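4-alpha-glucanotransferase (Corynebacterium glutamicum, PDB 5B68) is an amylomaltase, also called disproportionating enzyme, which joins an N-terminal beta-sandwich domain to a TIM-barrel-type domain. Local coordinates at residues P75-E81 with C157-P163; G82-F87 with S132-G137. All coordinates share one frame; numbering follows the deposited sequence.

In the fold
Both contacts belong to the N-terminal beta sandwich, and their centres lie about 10 Å apart. Contact 1 pairs the short strand 76-80 in parallel with the end of strand 153-162; the chain then turns directly into contact 2, where 82-87 runs antiparallel to 132-137. The two meet through apolar side chains: Leu85 CD2 lies 3.5 Å from Val77 CG1, and Ile135 CD1 lies 3.9 Å from Ala79 CB. The side of contact 1 that carries Val77 and Ala79 therefore faces contact 2. On its other side, contact 1 borders helix 487-500. A sulfate ion, probably from the crystallisation liquor, sits about 5 Å from the side chain of Pro136 in contact 2.

Contact 1 of 2, residues P75-E81 with C157-P163; sequences PSVVAVE and CGLIITP
Val77 and Leu159 sit side by side on neighbouring parallel strands, their side chains pointing the same way, with Val77 CG1 3.6 Å from Leu159 CD1. Two residues on, the same face brings Ala79 CB to 4.0 Å from Ile161 CD1. The opposite face carries Val78, Ile160, Val80 and Thr162. Here Val78 splits its branches: CG1, anti to the backbone N (chi1 -176°), reaches forward to Thr162 CG2 at 3.7 Å, while CG2 turns back to Ile160 CD1. Val80 crosses Thr162 at about a right angle and lays CG2 against OG1.

Behind these side chains is a regular run of parallel backbone bonds, in which Val77 and Ala79 each give and take a bond and Glu81 gives the last. Val77 N donates to Gly158 O, and Val77 O accepts from Ile160 N at 2.8 Å; Ala79 then repeats the pattern with Ile160 O and Thr162 N. The run closes with Glu81 N to Thr162 O, 2.8 Å and almost straight at 175°. At the other end a water takes over, donating to Pro75 O and accepting from Gly158 N at 2.9 Å. Arg524 NH1 bonds both Thr162 OG1 and Pro163 O, joining the end of strand 153-162 to that arginine, and Ser76 OG is bonded to Ala436 O.

Strand 153-162 is thus flanked by two partners, 76-80 in parallel and 142-150 antiparallel. Helix 487-500 covers the Val78 and Ile160 face through Ala489 and Leu496, while helix 434-437 packs on Pro75, consistent with an interface between the sandwich and the barrel part.

Contact 2 of 2, residues G82-F87 with S132-G137; sequences GDELVF and SFKIPG
The ring of Phe87 lies obliquely against Phe133 and Ile135, with CD1 3.4 Å from Phe133 O, CZ 3.7 Å from Phe133 CB and CE1 3.8 Å from Ile135 CG2. Its CG lies between the backbone N and the carbonyl carbon (chi1 61°), which swings the ring across toward the partner strand. Phe133 takes a different course: its CB meets the Phe87 ring, but its own ring leads away. Ile135 meets Phe87 at about a right angle and uses its two branches separately, CG2 toward Phe87 CE1 and CG1 4.1 Å from Leu85 CB.

Val86 and Lys134 occupy the other face as a non-hydrogen-bonded antiparallel pair. Val86 CG2 rests on Lys134 CG, the same methylene that lies 3.5 Å from Glu84 O. The lysine chain bends at chi3 (54°), and its NZ stays 4.5 Å from Glu84 OE2, too far for a salt bridge. The carboxylate is instead tied to the opposite backbone by a water that donates to both Glu84 OE2 and Ile135 O.

Phe87 and Phe133 form the adjacent hydrogen-bonded pair, each N bonded to the other's O, and Ile135 N adds a bond to Leu85 O at 3.0 Å. An inverse gamma turn at Glu84 carries a weak Leu85 N to Asp83 O bond. At the far end Gly82 CA approaches Gly137 O to 3.2 Å in a CA-H...O contact.

Strand 126-134 continues the sheet on its other side to 108-114, where Phe133 touches Val111 and Gln113. Both phenylalanines meet Val99 of strand 98-102, while Ile135 packs against Leu159 and Ile161 of strand 153-162.

Contact 1 of 2, residues P75-E81 with C157-P163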
loop_
_atom_site.group_PDB
_atom_site.type_symbol
_atom_site.label_atom_id
_atom_site.label_comp_id
_atom_site.label_asym_id
_atom_site.label_seq_id
_atom_site.Cartn_x
_atom_site.Cartn_y
_atom_site.Cartn_z
ATOM N N PRO A 75 19.630 3.717 17.029
ATOM C CA PRO A 75 19.451 2.911 15.784
ATOM C C PRO A 75 19.372 3.798 14.556
ATOM O O PRO A 75 20.018 3.501 13.557
ATOM C CB PRO A 75 18.073 2.234 16.013
ATOM C CG PRO A 75 17.904 2.228 17.483
ATOM C CD PRO A 75 18.591 3.432 18.064
ATOM N N SER A 76 18.578 4.889 14.663
ATOM C CA SER A 76 18.570 6.020 13.718
ATOM C C SER A 76 17.895 7.203 14.438
ATOM O O SER A 76 17.334 7.016 15.504
ATOM C CB SER A 76 17.901 5.678 12.416
ATOM O OG SER A 76 16.611 5.091 12.634
ATOM N N VAL A 77 17.923 8.383 13.822
ATOM C CA VAL A 77 17.319 9.570 14.378
ATOM C C VAL A 77 16.484 10.245 13.311
ATOM O O VAL A 77 16.977 10.517 12.203
ATOM C CB VAL A 77 18.424 10.538 14.826
ATOM C CG1 VAL A 77 17.791 11.866 15.262
ATOM C CG2 VAL A 77 19.317 9.910 15.905
ATOM N N VAL A 78 15.196 10.433 13.606
ATOM C CA VAL A 78 14.272 11.035 12.657
ATOM C C VAL A 78 13.715 12.310 13.304
ATOM O O VAL A 78 13.296 12.237 14.440
ATOM C CB VAL A 78 13.088 10.071 12.319
ATOM C CG1 VAL A 78 12.224 10.712 11.250
ATOM C CG2 VAL A 78 13.627 8.761 11.751
ATOM N N ALA A 79 13.740 13.420 12.615
ATOM C CA ALA A 79 13.285 14.728 13.163
ATOM C C ALA A 79 12.523 15.430 12.080
ATOM O O ALA A 79 12.796 15.265 10.866
ATOM C CB ALA A 79 14.464 15.554 13.625
ATOM N N VAL A 80 11.532 16.229 12.497
ATOM C CA VAL A 80 10.849 17.078 11.563
ATOM C C VAL A 80 11.697 18.298 11.348
ATOM O O VAL A 80 12.380 18.752 12.277
ATOM C CB VAL A 80 9.490 17.510 12.111
ATOM C CG1 VAL A 80 8.794 18.540 11.188
ATOM C CG2 VAL A 80 8.679 16.246 12.349
ATOM N N GLU A 81 11.705 18.773 10.118
ATOM C CA GLU A 81 12.391 20.045 9.722
ATOM C C GLU A 81 12.192 21.140 10.740
ATOM O O GLU A 81 11.128 21.307 11.192
ATOM C CB GLU A 81 11.810 20.511 8.377
ATOM C CG GLU A 81 12.792 21.315 7.581
ATOM C CD GLU A 81 12.301 21.664 6.201
ATOM O OE1 GLU A 81 13.193 22.078 5.398
ATOM O OE2 GLU A 81 11.053 21.509 5.966
ATOM N N CYS A 157 24.668 6.328 12.202
ATOM C CA CYS A 157 23.265 6.048 12.100
ATOM C C CYS A 157 22.606 6.999 11.108
ATOM O O CYS A 157 23.146 8.022 10.781
ATOM C CB CYS A 157 22.580 6.045 13.449
ATOM S SG CYS A 157 22.298 7.692 14.122
ATOM N N GLY A 158 21.442 6.619 10.563
ATOM C CA GLY A 158 20.720 7.551 9.703
ATOM C C GLY A 158 20.216 8.686 10.565
ATOM O O GLY A 158 19.877 8.486 11.727
ATOM N N LEU A 159 20.164 9.844 9.951
ATOM C CA LEU A 159 19.560 11.067 10.447
ATOM C C LEU A 159 18.642 11.568 9.348
ATOM O O LEU A 159 19.121 12.014 8.275
ATOM C CB LEU A 159 20.618 12.148 10.744
ATOM C CG LEU A 159 20.078 13.525 11.191
ATOM C CD1 LEU A 159 19.199 13.478 12.422
ATOM C CD2 LEU A 159 21.180 14.547 11.433
ATOM N N ILE A 160 17.337 11.451 9.578
ATOM C CA ILE A 160 16.371 11.592 8.534
ATOM C C ILE A 160 15.478 12.763 8.897
ATOM O O ILE A 160 14.856 12.752 9.945
ATOM C CB ILE A 160 15.561 10.304 8.434
ATOM C CG1 ILE A 160 16.512 9.102 8.138
ATOM C CG2 ILE A 160 14.543 10.432 7.322
ATOM C CD1 ILE A 160 15.994 7.829 8.692
ATOM N N ILE A 161 15.419 13.733 8.033
ATOM C CA ILE A 161 14.724 14.974 8.304
ATOM C C ILE A 161 13.454 15.065 7.401
ATOM O O ILE A 161 13.515 14.936 6.156
ATOM C CB ILE A 161 15.665 16.147 8.027
ATOM C CG1 ILE A 161 16.967 16.045 8.878
ATOM C CG2 ILE A 161 14.958 17.448 8.279
ATOM C CD1 ILE A 161 16.735 16.028 10.394
ATOM N N THR A 162 12.314 15.238 8.045
ATOM C CA THR A 162 11.043 14.997 7.400
ATOM C C THR A 162 10.222 16.287 7.391
ATOM O O THR A 162 10.441 17.189 8.199
ATOM C CB THR A 162 10.287 13.897 8.092
ATOM O OG1 THR A 162 9.823 14.340 9.361
ATOM C CG2 THR A 162 11.092 12.591 8.223
ATOM N N PRO A 163 9.354 16.438 6.379
ATOM C CA PRO A 163 8.611 17.713 6.299
ATOM C C PRO A 163 7.458 17.829 7.278
ATOM O O PRO A 163 6.745 16.851 7.555
ATOM C CB PRO A 163 8.141 17.747 4.839
ATOM C CG PRO A 163 7.941 16.303 4.531
ATOM C CD PRO A 163 9.085 15.588 5.202
HETATM O O HOH W 1 20.524 3.942 10.922
#

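Contact 2 of 2, residues G82-F87 with S132-G137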
loop_
_atom_site.group_PDB
_atom_site.type_symbol
_atom_site.label_atom_id
_atom_site.label_comp_id
_atom_site.label_asym_id
_atom_site.label_seq_id
_atom_site.Cartn_x
_atom_site.Cartn_y
_atom_site.Cartn_z
ATOM N N GLY A 82 13.247 21.824 11.177
ATOM C CA GLY A 82 13.103 22.854 12.203
ATOM C C GLY A 82 13.315 22.404 13.652
ATOM O O GLY A 82 13.501 23.246 14.518
ATOM N N ASP A 83 13.231 21.096 13.962
ATOM C CA ASP A 83 13.393 20.617 15.349
ATOM C C ASP A 83 14.856 20.420 15.688
ATOM O O ASP A 83 15.569 19.753 14.976
ATOM C CB ASP A 83 12.583 19.359 15.579
ATOM C CG ASP A 83 12.649 18.851 17.030
ATOM O OD1 ASP A 83 12.836 19.673 17.964
ATOM O OD2 ASP A 83 12.483 17.619 17.217
ATOM N N GLU A 84 15.316 21.074 16.758
ATOM C CA GLU A 84 16.658 20.895 17.283
ATOM C C GLU A 84 16.690 19.689 18.221
ATOM O O GLU A 84 16.797 19.795 19.423
ATOM C CB GLU A 84 17.137 22.172 17.999
ATOM C CG GLU A 84 17.337 23.332 17.070
ATOM C CD GLU A 84 17.718 24.598 17.850
ATOM O OE1 GLU A 84 16.829 25.304 18.306
ATOM O OE2 GLU A 84 18.899 24.837 18.058
ATOM N N LEU A 85 16.558 18.503 17.659
ATOM C CA LEU A 85 16.340 17.326 18.400
ATOM C C LEU A 85 17.598 16.897 19.162
ATOM O O LEU A 85 18.689 16.979 18.614
ATOM C CB LEU A 85 15.880 16.230 17.438
ATOM C CG LEU A 85 15.669 14.840 18.051
ATOM C CD1 LEU A 85 14.514 14.167 17.343
ATOM C CD2 LEU A 85 16.864 13.922 17.956
ATOM N N VAL A 86 17.380 16.399 20.377
ATOM C CA VAL A 86 18.459 15.990 21.283
ATOM C C VAL A 86 18.512 14.466 21.275
ATOM O O VAL A 86 17.502 13.824 21.473
ATOM C CB VAL A 86 18.272 16.543 22.692
ATOM C CG1 VAL A 86 19.337 16.019 23.640
ATOM C CG2 VAL A 86 18.288 18.092 22.648
ATOM N N PHE A 87 19.707 13.888 21.116
ATOM C CA PHE A 87 19.879 12.406 21.107
ATOM C C PHE A 87 21.092 12.014 22.027
ATOM O O PHE A 87 22.005 12.815 22.256
ATOM C CB PHE A 87 20.081 11.867 19.667
ATOM C CG PHE A 87 21.294 12.398 18.976
ATOM C CD1 PHE A 87 21.288 13.646 18.342
ATOM C CD2 PHE A 87 22.472 11.704 19.014
ATOM C CE1 PHE A 87 22.430 14.157 17.775
ATOM C CE2 PHE A 87 23.621 12.230 18.428
ATOM C CZ PHE A 87 23.605 13.425 17.788
ATOM N N SER A 132 24.837 13.927 25.543
ATOM C CA SER A 132 23.727 14.385 24.690
ATOM C C SER A 132 24.181 15.386 23.690
ATOM O O SER A 132 25.038 16.306 23.963
ATOM C CB SER A 132 22.539 14.934 25.493
ATOM O OG SER A 132 21.840 13.948 26.265
ATOM N N PHE A 133 23.694 15.243 22.467
ATOM C CA PHE A 133 23.999 16.211 21.407
ATOM C C PHE A 133 22.694 16.643 20.731
ATOM O O PHE A 133 21.683 15.934 20.772
ATOM C CB PHE A 133 24.969 15.679 20.363
ATOM C CG PHE A 133 26.326 15.363 20.916
ATOM C CD1 PHE A 133 26.545 14.134 21.510
ATOM C CD2 PHE A 133 27.349 16.281 20.896
ATOM C CE1 PHE A 133 27.764 13.819 22.067
ATOM C CE2 PHE A 133 28.596 15.972 21.430
ATOM C CZ PHE A 133 28.819 14.733 22.003
ATOM N N LYS A 134 22.749 17.820 20.139
ATOM C CA LYS A 134 21.622 18.507 19.570
ATOM C C LYS A 134 21.905 18.768 18.122
ATOM O O LYS A 134 22.949 19.325 17.732
ATOM C CB LYS A 134 21.457 19.845 20.304
ATOM C CG LYS A 134 20.154 20.526 20.099
ATOM C CD LYS A 134 19.978 21.710 21.066
ATOM C CE LYS A 134 21.121 22.709 21.011
ATOM N NZ LYS A 134 20.937 23.836 21.997
ATOM N N ILE A 135 20.990 18.361 17.260
ATOM C CA ILE A 135 21.108 18.708 15.875
ATOM C C ILE A 135 20.700 20.184 15.602
ATOM O O ILE A 135 19.865 20.705 16.328
ATOM C CB ILE A 135 20.335 17.756 14.927
ATOM C CG1 ILE A 135 18.818 17.883 15.108
ATOM C CG2 ILE A 135 20.728 16.313 15.186
ATOM C CD1 ILE A 135 18.062 17.039 14.061
ATOM N N PRO A 136 21.251 20.768 14.548
ATOM C CA PRO A 136 20.875 22.101 14.093
ATOM C C PRO A 136 19.447 22.089 13.599
ATOM O O PRO A 136 18.995 21.079 13.126
ATOM C CB PRO A 136 21.802 22.356 12.911
ATOM C CG PRO A 136 22.853 21.329 12.972
ATOM C CD PRO A 136 22.288 20.169 13.709
ATOM N N GLY A 137 18.769 23.219 13.725
ATOM C CA GLY A 137 17.384 23.351 13.361
ATOM C C GLY A 137 17.142 23.683 11.909
ATOM O O GLY A 137 16.016 23.869 11.515
HETATM O O HOH W 2 15.568 21.430 9.620
HETATM O O HOH W 3 20.848 23.097 17.410
#